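Local coordinates for macrophomate synthase intermolecular Diels-Alderase (Macrophoma commelinae, PDB 1IZC), which belongs to the HpcH/HpaI aldolase/citrate lyase family of TIM-barrel proteins, assembles from six chains and holds a magnesium ion and pyruvic acid, at residues A[102-107]-A[129-134]; A[113-118]-A[148-153]; A[135-140]-A[144-149]. The protein carries 1 engineered substitution. One frame throughout, in Å; residues are numbered along the deposited sequence.

Contact 1 of 3, residues A[102-107]-A[129-134]; sequences VPKHDE and VEEVRE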
loop_
_atom_site.group_PDB
_atom_site.type_symbol
_atom_site.label_atom_id
_atom_site.label_comp_id
_atom_site.label_asym_id
_atom_site.label_seq_id
_atom_site.Cartn_x
_atom_site.Cartn_y
_atom_site.Cartn_z
ATOM N N VAL A 102 -5.552 -15.462 16.009
ATOM C CA VAL A 102 -5.671 -15.779 14.606
ATOM C C VAL A 102 -7.031 -16.317 14.217
ATOM O O VAL A 102 -7.811 -16.712 15.070
ATOM C CB VAL A 102 -4.628 -16.855 14.215
ATOM C CG1 VAL A 102 -3.219 -16.348 14.497
ATOM C CG2 VAL A 102 -4.887 -18.144 15.011
ATOM N N PRO A 103 -7.343 -16.289 12.913
ATOM C CA PRO A 103 -8.632 -16.823 12.458
ATOM C C PRO A 103 -8.498 -18.323 12.766
ATOM O O PRO A 103 -7.424 -18.889 12.584
ATOM C CB PRO A 103 -8.611 -16.558 10.953
ATOM C CG PRO A 103 -7.676 -15.383 10.804
ATOM C CD PRO A 103 -6.592 -15.665 11.810
ATOM N N LYS A 104 -9.571 -18.978 13.198
ATOM C CA LYS A 104 -9.473 -20.387 13.563
ATOM C C LYS A 104 -8.916 -21.392 12.542
ATOM O O LYS A 104 -8.276 -22.383 12.933
ATOM C CB LYS A 104 -10.830 -20.885 14.061
ATOM C CG LYS A 104 -10.713 -22.222 14.782
ATOM C CD LYS A 104 -12.067 -22.713 15.235
ATOM C CE LYS A 104 -11.937 -23.768 16.319
ATOM N NZ LYS A 104 -13.304 -24.326 16.565
ATOM N N HIS A 105 -9.136 -21.169 11.250
ATOM C CA HIS A 105 -8.649 -22.124 10.251
ATOM C C HIS A 105 -7.683 -21.561 9.215
ATOM O O HIS A 105 -7.442 -22.192 8.190
ATOM C CB HIS A 105 -9.836 -22.755 9.507
ATOM C CG HIS A 105 -10.775 -23.504 10.397
ATOM N ND1 HIS A 105 -10.366 -24.551 11.193
ATOM C CD2 HIS A 105 -12.095 -23.337 10.644
ATOM C CE1 HIS A 105 -11.395 -24.996 11.895
ATOM N NE2 HIS A 105 -12.455 -24.275 11.581
ATOM N N ASP A 106 -7.098 -20.406 9.485
ATOM C CA ASP A 106 -6.212 -19.809 8.494
ATOM C C ASP A 106 -4.736 -20.095 8.744
ATOM O O ASP A 106 -4.107 -19.446 9.579
ATOM C CB ASP A 106 -6.444 -18.300 8.447
ATOM C CG ASP A 106 -5.857 -17.677 7.204
ATOM O OD1 ASP A 106 -6.605 -17.442 6.230
ATOM O OD2 ASP A 106 -4.640 -17.450 7.190
ATOM N N GLU A 107 -4.184 -21.058 8.006
ATOM C CA GLU A 107 -2.788 -21.437 8.175
ATOM C C GLU A 107 -1.805 -20.320 7.839
ATOM O O GLU A 107 -0.755 -20.211 8.475
ATOM C CB GLU A 107 -2.469 -22.688 7.334
ATOM C CG GLU A 107 -3.298 -23.906 7.754
ATOM C CD GLU A 107 -2.816 -25.219 7.139
ATOM O OE1 GLU A 107 -2.037 -25.190 6.168
ATOM O OE2 GLU A 107 -3.236 -26.286 7.629
ATOM N N VAL A 129 -10.277 -30.840 22.208
ATOM C CA VAL A 129 -8.846 -30.966 22.392
ATOM C C VAL A 129 -8.204 -31.172 21.018
ATOM O O VAL A 129 -7.075 -30.738 20.782
ATOM C CB VAL A 129 -8.524 -32.157 23.333
ATOM C CG1 VAL A 129 -7.040 -32.409 23.354
ATOM C CG2 VAL A 129 -9.020 -31.854 24.741
ATOM N N GLU A 130 -8.925 -31.819 20.104
ATOM C CA GLU A 130 -8.391 -32.051 18.760
ATOM C C GLU A 130 -8.114 -30.742 18.025
ATOM O O GLU A 130 -7.123 -30.633 17.296
ATOM C CB GLU A 130 -9.357 -32.892 17.910
ATOM C CG GLU A 130 -9.513 -34.357 18.338
ATOM C CD GLU A 130 -10.304 -34.543 19.632
ATOM O OE1 GLU A 130 -11.089 -33.650 20.004
ATOM O OE2 GLU A 130 -10.155 -35.609 20.275
ATOM N N GLU A 131 -8.985 -29.753 18.195
ATOM C CA GLU A 131 -8.770 -28.470 17.514
ATOM C C GLU A 131 -7.478 -27.828 18.003
ATOM O O GLU A 131 -6.742 -27.217 17.227
ATOM C CB GLU A 131 -9.934 -27.507 17.774
ATOM C CG GLU A 131 -11.246 -27.993 17.188
ATOM C CD GLU A 131 -12.421 -27.124 17.566
ATOM O OE1 GLU A 131 -12.453 -26.609 18.699
ATOM O OE2 GLU A 131 -13.327 -26.969 16.723
ATOM N N VAL A 132 -7.210 -27.962 19.297
ATOM C CA VAL A 132 -5.999 -27.389 19.859
ATOM C C VAL A 132 -4.774 -28.143 19.346
ATOM O O VAL A 132 -3.753 -27.539 19.030
ATOM C CB VAL A 132 -6.031 -27.426 21.403
ATOM C CG1 VAL A 132 -4.738 -26.848 21.963
ATOM C CG2 VAL A 132 -7.234 -26.634 21.916
ATOM N N ARG A 133 -4.865 -29.463 19.250
ATOM C CA ARG A 133 -3.719 -30.221 18.770
ATOM C C ARG A 133 -3.378 -29.939 17.309
ATOM O O ARG A 133 -2.239 -30.131 16.890
ATOM C CB ARG A 133 -3.918 -31.717 19.045
ATOM C CG ARG A 133 -3.930 -31.947 20.552
ATOM C CD ARG A 133 -3.706 -33.373 21.015
ATOM N NE ARG A 133 -3.413 -33.319 22.446
ATOM C CZ ARG A 133 -4.177 -33.835 23.405
ATOM N NH1 ARG A 133 -5.296 -34.480 23.096
ATOM N NH2 ARG A 133 -3.847 -33.649 24.681
ATOM N N GLU A 134 -4.349 -29.463 16.534
ATOM C CA GLU A 134 -4.060 -29.117 15.148
ATOM C C GLU A 134 -3.159 -27.888 15.166
ATOM O O GLU A 134 -2.273 -27.741 14.318
ATOM C CB GLU A 134 -5.346 -28.833 14.370
ATOM C CG GLU A 134 -6.093 -30.100 13.989
ATOM C CD GLU A 134 -5.208 -31.093 13.235
ATOM O OE1 GLU A 134 -4.685 -30.740 12.151
ATOM O OE2 GLU A 134 -5.030 -32.225 13.732
#
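A single salt bridge carries this contact: K104 NZ stands 2.6 Å from E131 OE2. The ammonium meets that oxygen from above the carboxylate plane, 56° out of it. The other oxygen, E131 OE1, is farther off, 3.2 Å from K104 NZ. K104 can span the gap because CG is anti to its backbone N (chi1 -165°) and the chain beyond is fully extended. It meets the E131 side chain, itself extended, at about a right angle.

Other polar bonds fix both ends. K104 NZ is also bonded to the carbonyl O of H125, and E131 OE1 to the backbone N of E127, so both charged groups have second partners. The loop that presents K104 is a type I beta turn from P103 to D106, whose closing bond, D106 N to P103 O at 3.5 Å, is weak. D106 is then the N-cap of helix 107-116, its OD2 bonded to S109 N.

In packing, one face of the H105 ring has K104 CG 4.1 Å above it, toward the rim. P103, H105 and D106 also touch a neighbouring subunit. The bridge thus joins the loop after barrel strand 97-101 to the outer helix 129-139, in a TIM-barrel fold.

Contact 2 of 3, residues A[113-118]-A[148-153]; sequences ALDAGA and SFSPWT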
loop_
_atom_site.group_PDB
_atom_site.type_symbol
_atom_site.label_atom_id
_atom_site.label_comp_id
_atom_site.label_asym_id
_atom_site.label_seq_id
_atom_site.Cartn_x
_atom_site.Cartn_y
_atom_site.Cartn_z
ATOM N N ALA A 113 2.188 -14.917 11.555
ATOM C CA ALA A 113 2.346 -14.431 12.918
ATOM C C ALA A 113 3.575 -15.053 13.562
ATOM O O ALA A 113 4.373 -14.362 14.184
ATOM C CB ALA A 113 1.101 -14.751 13.747
ATOM N N LEU A 114 3.752 -16.361 13.399
ATOM C CA LEU A 114 4.912 -17.010 14.010
ATOM C C LEU A 114 6.234 -16.579 13.363
ATOM O O LEU A 114 7.191 -16.216 14.067
ATOM C CB LEU A 114 4.770 -18.532 13.914
ATOM C CG LEU A 114 3.602 -19.159 14.689
ATOM C CD1 LEU A 114 3.454 -20.614 14.242
ATOM C CD2 LEU A 114 3.828 -19.061 16.193
ATOM N N ASP A 115 6.283 -16.612 12.037
ATOM C CA ASP A 115 7.503 -16.233 11.308
ATOM C C ASP A 115 7.927 -14.796 11.655
ATOM O O ASP A 115 9.122 -14.491 11.660
ATOM C CB ASP A 115 7.317 -16.343 9.778
ATOM C CG ASP A 115 7.311 -17.793 9.257
ATOM O OD1 ASP A 115 7.693 -18.714 10.009
ATOM O OD2 ASP A 115 6.930 -18.003 8.071
ATOM N N ALA A 116 6.961 -13.919 11.946
ATOM C CA ALA A 116 7.284 -12.534 12.296
ATOM C C ALA A 116 7.727 -12.346 13.744
ATOM O O ALA A 116 8.208 -11.275 14.106
ATOM C CB ALA A 116 6.083 -11.600 11.997
ATOM N N GLY A 117 7.546 -13.358 14.589
ATOM C CA GLY A 117 7.992 -13.218 15.965
ATOM C C GLY A 117 6.938 -13.222 17.061
ATOM O O GLY A 117 7.230 -12.848 18.190
ATOM N N ALA A 118 5.714 -13.637 16.755
ATOM C CA ALA A 118 4.683 -13.664 17.795
ATOM C C ALA A 118 5.059 -14.702 18.845
ATOM O O ALA A 118 5.468 -15.810 18.498
ATOM C CB ALA A 118 3.319 -14.006 17.190
ATOM N N SER A 148 6.566 -25.768 9.575
ATOM C CA SER A 148 7.512 -25.612 8.488
ATOM C C SER A 148 8.506 -24.505 8.802
ATOM O O SER A 148 8.138 -23.419 9.254
ATOM C CB SER A 148 6.770 -25.286 7.192
ATOM O OG SER A 148 7.683 -25.127 6.126
ATOM N N PHE A 149 9.769 -24.788 8.532
ATOM C CA PHE A 149 10.850 -23.854 8.781
ATOM C C PHE A 149 11.005 -22.850 7.622
ATOM O O PHE A 149 11.174 -23.251 6.470
ATOM C CB PHE A 149 12.133 -24.663 8.957
ATOM C CG PHE A 149 13.280 -23.866 9.462
ATOM C CD1 PHE A 149 13.431 -23.631 10.826
ATOM C CD2 PHE A 149 14.203 -23.321 8.576
ATOM C CE1 PHE A 149 14.492 -22.856 11.309
ATOM C CE2 PHE A 149 15.266 -22.547 9.048
ATOM C CZ PHE A 149 15.406 -22.316 10.417
ATOM N N SER A 150 10.949 -21.554 7.922
ATOM C CA SER A 150 11.097 -20.527 6.887
ATOM C C SER A 150 12.553 -20.141 6.709
ATOM O O SER A 150 13.271 -19.947 7.683
ATOM C CB SER A 150 10.315 -19.261 7.244
ATOM O OG SER A 150 10.593 -18.210 6.326
ATOM N N PRO A 151 13.005 -20.015 5.456
ATOM C CA PRO A 151 14.397 -19.641 5.223
ATOM C C PRO A 151 14.603 -18.131 5.233
ATOM O O PRO A 151 15.715 -17.665 5.490
ATOM C CB PRO A 151 14.677 -20.238 3.847
ATOM C CG PRO A 151 13.381 -19.991 3.134
ATOM C CD PRO A 151 12.351 -20.410 4.192
ATOM N N TRP A 152 13.531 -17.371 4.989
ATOM C CA TRP A 152 13.630 -15.915 4.885
ATOM C C TRP A 152 13.625 -15.081 6.166
ATOM O O TRP A 152 13.783 -13.863 6.095
ATOM C CB TRP A 152 12.517 -15.366 3.987
ATOM C CG TRP A 152 12.092 -16.260 2.853
ATOM C CD1 TRP A 152 10.975 -17.045 2.805
ATOM C CD2 TRP A 152 12.754 -16.428 1.595
ATOM N NE1 TRP A 152 10.897 -17.690 1.594
ATOM C CE2 TRP A 152 11.976 -17.332 0.831
ATOM C CE3 TRP A 152 13.924 -15.900 1.033
ATOM C CZ2 TRP A 152 12.332 -17.720 -0.465
ATOM C CZ3 TRP A 152 14.281 -16.288 -0.263
ATOM C CH2 TRP A 152 13.484 -17.190 -0.994
ATOM N N THR A 153 13.454 -15.723 7.313
ATOM C CA THR A 153 13.391 -15.009 8.590
ATOM C C THR A 153 14.750 -14.650 9.168
ATOM O O THR A 153 14.853 -13.792 10.047
ATOM C CB THR A 153 12.654 -15.839 9.647
ATOM O OG1 THR A 153 13.332 -17.092 9.819
ATOM C CG2 THR A 153 11.214 -16.098 9.213
HETATM O O HOH W 1 8.834 -16.105 6.429
HETATM O O HOH W 2 9.868 -20.755 10.456
HETATM O O HOH W 3 6.870 -21.322 10.045
#
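D115, in the last turn of a TIM-barrel helix closed by a Schellman motif at G117, faces S150 and T153 of the long loop that follows the next helix. The motif has both its bonds, A118 N to A113 O at 3.0 Å and G117 N to L114 O at 2.9 Å.

No direct hydrogen bond crosses between the segments. The D115 carboxylate, with CG anti to the carbonyl carbon (chi1 -74°), lies against S150 CB, which is 3.7 Å from D115 OD2. S150 turns OG anti to its own backbone N, and a water joins the two polar ends: it receives from S150 OG at 2.7 Å and donates to D115 OD2. Two further waters lie between D115 OD1 and S148 O. The strongest polar partner of the carboxylate is H73 ND1 of a neighbouring subunit, at OD2; R147 NH2 forms a salt bridge with OD1. That same subunit supplies D211, a magnesium ligand, to S148 OG, which places the loop beside a neighbour's metal site.

T153 holds OG1 between its backbone N and carbonyl carbon (chi1 59°), where it bonds Y24 OH. Its methyl is thereby turned to the helix, CG2 lying 3.6 Å from D115 O and 3.9 Å from D115 CB.

Contact 3 of 3, residues A[135-140]-A[144-149]; sequences FVKEMY and IGRRSF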
loop_
_atom_site.group_PDB
_atom_site.type_symbol
_atom_site.label_atom_id
_atom_site.label_comp_id
_atom_site.label_asym_id
_atom_site.label_seq_id
_atom_site.Cartn_x
_atom_site.Cartn_y
_atom_site.Cartn_z
ATOM N N PHE A 135 -3.369 -27.003 16.142
ATOM C CA PHE A 135 -2.517 -25.822 16.242
ATOM C C PHE A 135 -1.144 -26.213 16.764
ATOM O O PHE A 135 -0.131 -25.659 16.351
ATOM C CB PHE A 135 -3.131 -24.741 17.150
ATOM C CG PHE A 135 -4.026 -23.784 16.411
ATOM C CD1 PHE A 135 -5.353 -24.120 16.137
ATOM C CD2 PHE A 135 -3.519 -22.589 15.914
ATOM C CE1 PHE A 135 -6.159 -23.279 15.366
ATOM C CE2 PHE A 135 -4.320 -21.736 15.141
ATOM C CZ PHE A 135 -5.632 -22.080 14.865
ATOM N N VAL A 136 -1.093 -27.172 17.680
ATOM C CA VAL A 136 0.211 -27.590 18.170
ATOM C C VAL A 136 1.046 -28.082 16.982
ATOM O O VAL A 136 2.225 -27.737 16.855
ATOM C CB VAL A 136 0.071 -28.700 19.218
ATOM C CG1 VAL A 136 1.452 -29.224 19.635
ATOM C CG2 VAL A 136 -0.666 -28.157 20.424
ATOM N N LYS A 137 0.434 -28.862 16.094
ATOM C CA LYS A 137 1.162 -29.380 14.934
ATOM C C LYS A 137 1.754 -28.278 14.063
ATOM O O LYS A 137 2.884 -28.394 13.588
ATOM C CB LYS A 137 0.252 -30.254 14.055
ATOM C CG LYS A 137 -0.233 -31.543 14.704
ATOM C CD LYS A 137 -1.208 -32.261 13.771
ATOM C CE LYS A 137 -1.848 -33.477 14.442
ATOM N NZ LYS A 137 -2.962 -34.025 13.604
ATOM N N GLU A 138 0.994 -27.205 13.856
ATOM C CA GLU A 138 1.459 -26.114 13.003
ATOM C C GLU A 138 2.336 -25.073 13.691
ATOM O O GLU A 138 3.067 -24.333 13.023
ATOM C CB GLU A 138 0.258 -25.399 12.376
ATOM C CG GLU A 138 -0.581 -26.263 11.441
ATOM C CD GLU A 138 0.238 -26.838 10.300
ATOM O OE1 GLU A 138 1.012 -26.074 9.678
ATOM O OE2 GLU A 138 0.108 -28.049 10.021
ATOM N N MET A 139 2.269 -25.017 15.014
ATOM C CA MET A 139 3.008 -24.017 15.781
ATOM C C MET A 139 4.404 -24.376 16.240
ATOM O O MET A 139 5.230 -23.501 16.511
ATOM C CB MET A 139 2.202 -23.627 17.013
ATOM C CG MET A 139 1.018 -22.727 16.726
ATOM S SD MET A 139 0.044 -22.360 18.196
ATOM C CE MET A 139 1.280 -21.433 19.194
ATOM N N TYR A 140 4.674 -25.666 16.346
ATOM C CA TYR A 140 5.966 -26.083 16.844
ATOM C C TYR A 140 6.683 -27.011 15.897
ATOM O O TYR A 140 6.056 -27.800 15.188
ATOM C CB TYR A 140 5.797 -26.764 18.212
ATOM C CG TYR A 140 5.140 -25.877 19.254
ATOM C CD1 TYR A 140 3.757 -25.888 19.441
ATOM C CD2 TYR A 140 5.904 -25.002 20.028
ATOM C CE1 TYR A 140 3.145 -25.044 20.377
ATOM C CE2 TYR A 140 5.306 -24.152 20.959
ATOM C CZ TYR A 140 3.928 -24.178 21.131
ATOM O OH TYR A 140 3.351 -23.325 22.053
ATOM N N ILE A 144 7.992 -31.776 18.509
ATOM C CA ILE A 144 6.708 -31.391 19.084
ATOM C C ILE A 144 5.591 -31.333 18.048
ATOM O O ILE A 144 4.488 -31.852 18.271
ATOM C CB ILE A 144 6.822 -30.030 19.803
ATOM C CG1 ILE A 144 7.903 -30.123 20.889
ATOM C CG2 ILE A 144 5.465 -29.631 20.390
ATOM C CD1 ILE A 144 8.129 -28.833 21.664
ATOM N N GLY A 145 5.877 -30.712 16.912
ATOM C CA GLY A 145 4.880 -30.605 15.868
ATOM C C GLY A 145 5.500 -30.816 14.504
ATOM O O GLY A 145 6.465 -31.571 14.365
ATOM N N ARG A 146 4.958 -30.151 13.490
ATOM C CA ARG A 146 5.488 -30.280 12.144
ATOM C C ARG A 146 5.551 -28.931 11.454
ATOM O O ARG A 146 5.491 -28.836 10.227
ATOM C CB ARG A 146 4.649 -31.265 11.328
ATOM C CG ARG A 146 3.169 -30.973 11.279
ATOM C CD ARG A 146 2.417 -32.211 10.784
ATOM N NE ARG A 146 0.971 -32.015 10.780
ATOM C CZ ARG A 146 0.344 -31.148 9.994
ATOM N NH1 ARG A 146 1.039 -30.403 9.144
ATOM N NH2 ARG A 146 -0.975 -31.018 10.065
ATOM N N ARG A 147 5.681 -27.883 12.259
ATOM C CA ARG A 147 5.769 -26.531 11.723
ATOM C C ARG A 147 6.860 -26.471 10.664
ATOM O O ARG A 147 7.938 -27.043 10.826
ATOM C CB ARG A 147 6.088 -25.530 12.839
ATOM C CG ARG A 147 6.332 -24.097 12.324
ATOM C CD ARG A 147 6.691 -23.145 13.455
ATOM N NE ARG A 147 7.075 -21.830 12.941
ATOM C CZ ARG A 147 7.641 -20.876 13.679
ATOM N NH1 ARG A 147 7.876 -21.089 14.962
ATOM N NH2 ARG A 147 8.003 -19.726 13.126
ATOM N N SER A 148 6.566 -25.768 9.575
ATOM C CA SER A 148 7.512 -25.612 8.488
ATOM C C SER A 148 8.506 -24.505 8.802
ATOM O O SER A 148 8.138 -23.419 9.254
ATOM C CB SER A 148 6.770 -25.286 7.192
ATOM O OG SER A 148 7.683 -25.127 6.126
ATOM N N PHE A 149 9.769 -24.788 8.532
ATOM C CA PHE A 149 10.850 -23.854 8.781
ATOM C C PHE A 149 11.005 -22.850 7.622
ATOM O O PHE A 149 11.174 -23.251 6.470
ATOM C CB PHE A 149 12.133 -24.663 8.957
ATOM C CG PHE A 149 13.280 -23.866 9.462
ATOM C CD1 PHE A 149 13.431 -23.631 10.826
ATOM C CD2 PHE A 149 14.203 -23.321 8.576
ATOM C CE1 PHE A 149 14.492 -22.856 11.309
ATOM C CE2 PHE A 149 15.266 -22.547 9.048
ATOM C CZ PHE A 149 15.406 -22.316 10.417
HETATM O O HOH W 4 4.113 -24.739 9.136
HETATM O O HOH W 5 7.714 -22.725 17.256
#
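R146 folds back across the end of the helix and passes its guanidinium obliquely across the K137 chain, with E138 OE2 over one face. Its CG sits between the backbone N and the carbonyl carbon (chi1 54°), and from there the chain runs extended to NE, 3.7 Å from K137 CD. E138 is bent at chi2, which brings its carboxylate up to the arginine. The salt bridge from E138 OE2 to R146 NH1 is 2.7 Å long, with the two flat groups turned 69° against each other instead of lying edge to edge. K137 sends its own ammonium elsewhere, to E134.

Between these side chains the backbone reverses at the C-terminal end of helix 129-139, a barrel helix of the TIM fold, and the returning chain bonds to carbonyls at the helix end. R146 N bonds K137 O at 2.7 Å, in the carbonyl plane and on a lone pair. R147 N reaches Y140 O at 3.0 Å from 45° above the carbonyl plane. G145, lacking a side chain, can bring its CA to 3.1 Å from Y140 O.

R147 takes a different course, extended past the carbonyls of E138 and M139. A water at the edge of its guanidinium accepts from NH1 and donates to M139 O at 2.7 Å. On the apolar side, I144 CG2 rests 3.6 Å from Y140 CB; the I144 side chain crosses that of V136 at about a right angle, and I144 CG2 lies 4.1 Å from V136 CG1.

Contacts 1 and 3 both use helix 129-139, one on its first turns and the other at its C-terminal end, and F135 ties them by packing its ring on K104 O and V102 CG2. Contacts 2 and 3 share S148 and F149 and are joined by the salt bridge between D115 OD1 and R147 NH2. Contact 1 is a surface meeting that rests on one charged pair; contact 2 is buried and mediated by water, with no direct bond; contact 3, partly buried and much the largest in area, mixes backbone bonds, a salt bridge and apolar packing. Contacts 2 and 3 touch the same neighbouring subunit; contact 1 touches a second one and, through E107, that one too.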